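Local coordinates for alcohol dehydrogenase, zinc-containing (Streptococcus pneumoniae serotype 2, PDB 5YLN), which probably catalyses the NAD+-dependent oxidation of alcohols as a member of the zinc-containing alcohol dehydrogenase family, at residues G181-F193 with L305-L319. Numbering follows the deposited sequence.
Sequences GPVGLAALLTAQF and LLKALESHKIEPEKL
Leu189 faces Ile314 where the two backbones draw closest, their CA atoms 6.6 Å apart; residues 313-319 run antiparallel to 182-193, from Lys313 near Phe193 to Leu319 near Pro182, with helix 302-310 beyond at the Phe193 end. No hydrogen bond joins the segments; the contact illustrates how a helix can be covered by apolar side chains from a loop, at Ile314, and the 3-10 segment 316-319 in succession, while helix 302-310 closes on the Phe193 ring. Ile314 supplies the wedge. With CG1 set between the backbone N and the carbonyl carbon (chi1 52°) and the chain extended beyond it, Ile314 CD1 comes to 3.5 Å from Leu189 CB and also packs against Leu189 O. Ile314 CD1 also lies 3.6 Å from Phe193 CZ, so it sits between Leu189 and the ring. Phe193 in turn fits its outer rim into the second segment: Phe193 CE1 meets Lys313 CB in the ring plane at 3.7 Å, CE2 touches Leu305 CD2, and Ala308 CB approaches Phe193 CZ obliquely at 3.8 Å. One turn back, the branches of Leu189 divide their work. Leu189 CD1 meets Leu319 CD1 tip to tip at 4.1 Å, while Leu189 CD2 rests on the aliphatic CE of Lys318 at 3.7 Å. Leu319 then ends the row, Leu319 CD2 lying 3.8 Å from Leu185 CB. The ammonium end of Lys318 makes a cation-pi contact with Phe215, whose backbone O accepts a hydrogen bond from Gln192. Helix 182-191 follows strand 174-178 through a glycine-rich turn consistent with a Rossmann-type nucleotide-binding fold, and Leu188 and Ala191 pack on strand 198-203. Thr190 and Leu305 both touch Tyr160 of helix 157-165, whereas Leu319 and Pro316 lean on helix 146-151.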
# COMPACT_ATOMS: atom_id res chain seq x y z
N GLY A 181 8.50 20.92 6.11
CA GLY A 181 7.84 21.56 7.23
C GLY A 181 7.92 20.68 8.47
O GLY A 181 8.70 19.73 8.52
N PRO A 182 7.10 20.98 9.49
CA PRO A 182 7.20 20.24 10.77
C PRO A 182 7.04 18.71 10.66
O PRO A 182 7.82 17.96 11.28
CB PRO A 182 6.11 20.89 11.62
CG PRO A 182 6.07 22.33 11.10
CD PRO A 182 6.26 22.20 9.59
N VAL A 183 6.04 18.22 9.92
CA VAL A 183 5.83 16.77 9.87
C VAL A 183 6.96 16.09 9.09
O VAL A 183 7.40 14.99 9.44
CB VAL A 183 4.46 16.42 9.28
CG1 VAL A 183 4.28 14.89 9.16
CG2 VAL A 183 3.34 17.03 10.13
N GLY A 184 7.46 16.76 8.05
CA GLY A 184 8.59 16.21 7.32
C GLY A 184 9.84 16.10 8.18
O GLY A 184 10.55 15.09 8.12
N LEU A 185 10.12 17.13 8.98
CA LEU A 185 11.27 17.08 9.88
C LEU A 185 11.09 16.01 10.96
O LEU A 185 12.04 15.32 11.32
CB LEU A 185 11.51 18.45 10.51
CG LEU A 185 12.01 19.47 9.49
CD1 LEU A 185 12.00 20.93 10.02
CD2 LEU A 185 13.41 19.04 8.98
N ALA A 186 9.86 15.86 11.46
CA ALA A 186 9.59 14.83 12.46
C ALA A 186 9.84 13.43 11.89
O ALA A 186 10.41 12.57 12.58
CB ALA A 186 8.15 14.96 12.96
N ALA A 187 9.42 13.20 10.65
CA ALA A 187 9.73 11.94 9.98
C ALA A 187 11.23 11.77 9.76
O ALA A 187 11.75 10.65 9.84
CB ALA A 187 9.00 11.89 8.64
N LEU A 188 11.92 12.86 9.45
CA LEU A 188 13.36 12.82 9.27
C LEU A 188 14.06 12.36 10.55
O LEU A 188 14.98 11.54 10.50
CB LEU A 188 13.86 14.21 8.86
CG LEU A 188 15.37 14.42 8.77
CD1 LEU A 188 16.01 13.48 7.73
CD2 LEU A 188 15.66 15.89 8.42
N LEU A 189 13.63 12.87 11.71
CA LEU A 189 14.27 12.49 12.96
C LEU A 189 14.05 11.01 13.27
O LEU A 189 14.98 10.31 13.67
CB LEU A 189 13.75 13.34 14.12
CG LEU A 189 14.15 14.82 14.04
CD1 LEU A 189 13.47 15.59 15.15
CD2 LEU A 189 15.65 14.98 14.13
N THR A 190 12.82 10.54 13.13
CA THR A 190 12.54 9.16 13.50
C THR A 190 13.00 8.16 12.44
O THR A 190 13.22 6.99 12.79
CB THR A 190 11.05 8.97 13.81
OG1 THR A 190 10.27 9.26 12.64
CG2 THR A 190 10.63 9.90 14.95
N ALA A 191 13.14 8.58 11.18
CA ALA A 191 13.69 7.67 10.17
C ALA A 191 15.12 7.28 10.51
O ALA A 191 15.60 6.25 10.05
CB ALA A 191 13.66 8.28 8.77
N GLN A 192 15.83 8.14 11.24
CA GLN A 192 17.21 7.83 11.58
C GLN A 192 17.32 6.73 12.63
O GLN A 192 18.41 6.19 12.82
CB GLN A 192 17.92 9.10 12.04
CG GLN A 192 18.15 10.06 10.90
CD GLN A 192 18.54 11.47 11.35
OE1 GLN A 192 19.69 11.73 11.68
NE2 GLN A 192 17.59 12.39 11.32
N PHE A 193 16.23 6.38 13.32
CA PHE A 193 16.25 5.18 14.16
C PHE A 193 16.62 3.93 13.36
O PHE A 193 17.11 2.97 13.94
CB PHE A 193 14.89 4.93 14.82
CG PHE A 193 14.53 5.91 15.92
CD1 PHE A 193 15.50 6.42 16.76
CD2 PHE A 193 13.20 6.27 16.13
CE1 PHE A 193 15.15 7.30 17.78
CE2 PHE A 193 12.85 7.15 17.14
CZ PHE A 193 13.83 7.66 17.96
N LEU A 305 8.52 5.16 21.67
CA LEU A 305 9.21 6.42 21.40
C LEU A 305 9.72 7.04 22.68
O LEU A 305 10.80 7.63 22.70
CB LEU A 305 8.29 7.40 20.67
CG LEU A 305 7.83 7.07 19.25
CD1 LEU A 305 6.70 8.02 18.84
CD2 LEU A 305 8.98 7.16 18.28
N LEU A 306 8.95 6.95 23.77
CA LEU A 306 9.43 7.41 25.06
C LEU A 306 10.73 6.69 25.45
O LEU A 306 11.70 7.32 25.88
CB LEU A 306 8.37 7.20 26.13
CG LEU A 306 7.17 8.15 26.18
CD1 LEU A 306 6.10 7.54 27.07
CD2 LEU A 306 7.59 9.53 26.69
N LYS A 307 10.76 5.36 25.27
CA LYS A 307 11.98 4.61 25.54
C LYS A 307 13.12 5.07 24.64
O LYS A 307 14.23 5.35 25.11
CB LYS A 307 11.73 3.10 25.37
CG LYS A 307 10.84 2.44 26.42
CD LYS A 307 10.98 0.90 26.33
CE LYS A 307 9.82 0.16 26.95
NZ LYS A 307 9.42 -1.01 26.10
N ALA A 308 12.85 5.19 23.34
CA ALA A 308 13.88 5.61 22.39
C ALA A 308 14.28 7.08 22.54
O ALA A 308 15.17 7.51 21.80
CB ALA A 308 13.41 5.32 20.95
N LEU A 309 13.67 7.85 23.45
CA LEU A 309 14.06 9.24 23.70
C LEU A 309 14.80 9.45 25.01
O LEU A 309 15.66 10.32 25.08
CB LEU A 309 12.83 10.17 23.68
CG LEU A 309 12.12 10.45 22.36
CD1 LEU A 309 11.13 11.59 22.57
CD2 LEU A 309 13.12 10.75 21.23
N GLU A 310 14.42 8.72 26.07
CA GLU A 310 15.16 8.79 27.33
C GLU A 310 16.61 8.39 27.14
O GLU A 310 17.48 8.82 27.91
CB GLU A 310 14.51 7.87 28.37
CG GLU A 310 13.02 8.08 28.60
CD GLU A 310 12.39 6.94 29.40
OE1 GLU A 310 13.09 6.38 30.27
OE2 GLU A 310 11.22 6.60 29.15
N SER A 311 16.89 7.57 26.13
CA SER A 311 18.23 7.20 25.73
C SER A 311 18.92 8.26 24.89
O SER A 311 20.10 8.10 24.57
CB SER A 311 18.18 5.89 24.93
OG SER A 311 17.58 6.11 23.66
N HIS A 312 18.20 9.31 24.50
CA HIS A 312 18.77 10.44 23.76
C HIS A 312 19.37 10.02 22.42
O HIS A 312 20.41 10.51 22.00
CB HIS A 312 19.80 11.20 24.60
CG HIS A 312 19.21 11.81 25.83
ND1 HIS A 312 18.38 12.92 25.78
CD2 HIS A 312 19.29 11.46 27.14
CE1 HIS A 312 17.99 13.23 27.01
NE2 HIS A 312 18.53 12.37 27.85
N LYS A 313 18.68 9.11 21.72
CA LYS A 313 19.03 8.80 20.34
C LYS A 313 18.87 10.04 19.45
O LYS A 313 19.84 10.54 18.88
CB LYS A 313 18.19 7.63 19.81
CG LYS A 313 18.35 6.33 20.59
CD LYS A 313 19.82 5.95 20.72
CE LYS A 313 20.09 5.22 22.02
NZ LYS A 313 21.53 4.90 22.24
N ILE A 314 17.64 10.56 19.35
CA ILE A 314 17.39 11.86 18.73
C ILE A 314 16.79 12.78 19.78
O ILE A 314 16.23 12.35 20.80
CB ILE A 314 16.46 11.79 17.51
CG1 ILE A 314 15.19 11.03 17.87
CG2 ILE A 314 17.17 11.19 16.29
CD1 ILE A 314 14.17 11.05 16.78
N GLU A 315 16.88 14.08 19.50
CA GLU A 315 16.41 15.13 20.39
C GLU A 315 15.28 15.90 19.71
O GLU A 315 15.53 16.89 19.00
CB GLU A 315 17.56 16.05 20.81
CG GLU A 315 18.64 16.30 19.75
CD GLU A 315 19.84 17.10 20.29
OE1 GLU A 315 20.45 16.65 21.28
OE2 GLU A 315 20.15 18.18 19.73
N PRO A 316 14.03 15.47 19.89
CA PRO A 316 12.90 16.15 19.22
C PRO A 316 12.66 17.58 19.68
O PRO A 316 11.93 18.30 18.99
CB PRO A 316 11.71 15.26 19.57
CG PRO A 316 12.12 14.56 20.84
CD PRO A 316 13.57 14.34 20.72
N GLU A 317 13.25 18.01 20.79
CA GLU A 317 13.02 19.38 21.22
C GLU A 317 13.52 20.39 20.21
O GLU A 317 13.14 21.56 20.30
CB GLU A 317 13.66 19.63 22.59
CG GLU A 317 15.16 19.39 22.68
CD GLU A 317 15.54 17.93 22.98
OE1 GLU A 317 16.68 17.71 23.42
OE2 GLU A 317 14.71 17.01 22.77
N LYS A 318 14.34 19.98 19.23
CA LYS A 318 14.77 20.95 18.23
C LYS A 318 13.68 21.27 17.20
O LYS A 318 13.88 22.15 16.38
CB LYS A 318 16.06 20.48 17.53
CG LYS A 318 16.05 19.08 16.97
CD LYS A 318 17.46 18.67 16.51
CE LYS A 318 17.60 17.15 16.40
NZ LYS A 318 19.02 16.70 16.24
N LEU A 319 12.53 20.58 17.24
CA LEU A 319 11.36 21.00 16.49
C LEU A 319 10.75 22.29 17.03
O LEU A 319 9.91 22.90 16.35
CB LEU A 319 10.30 19.89 16.51
CG LEU A 319 10.71 18.69 15.63
CD1 LEU A 319 9.87 17.46 15.94
CD2 LEU A 319 10.62 19.03 14.15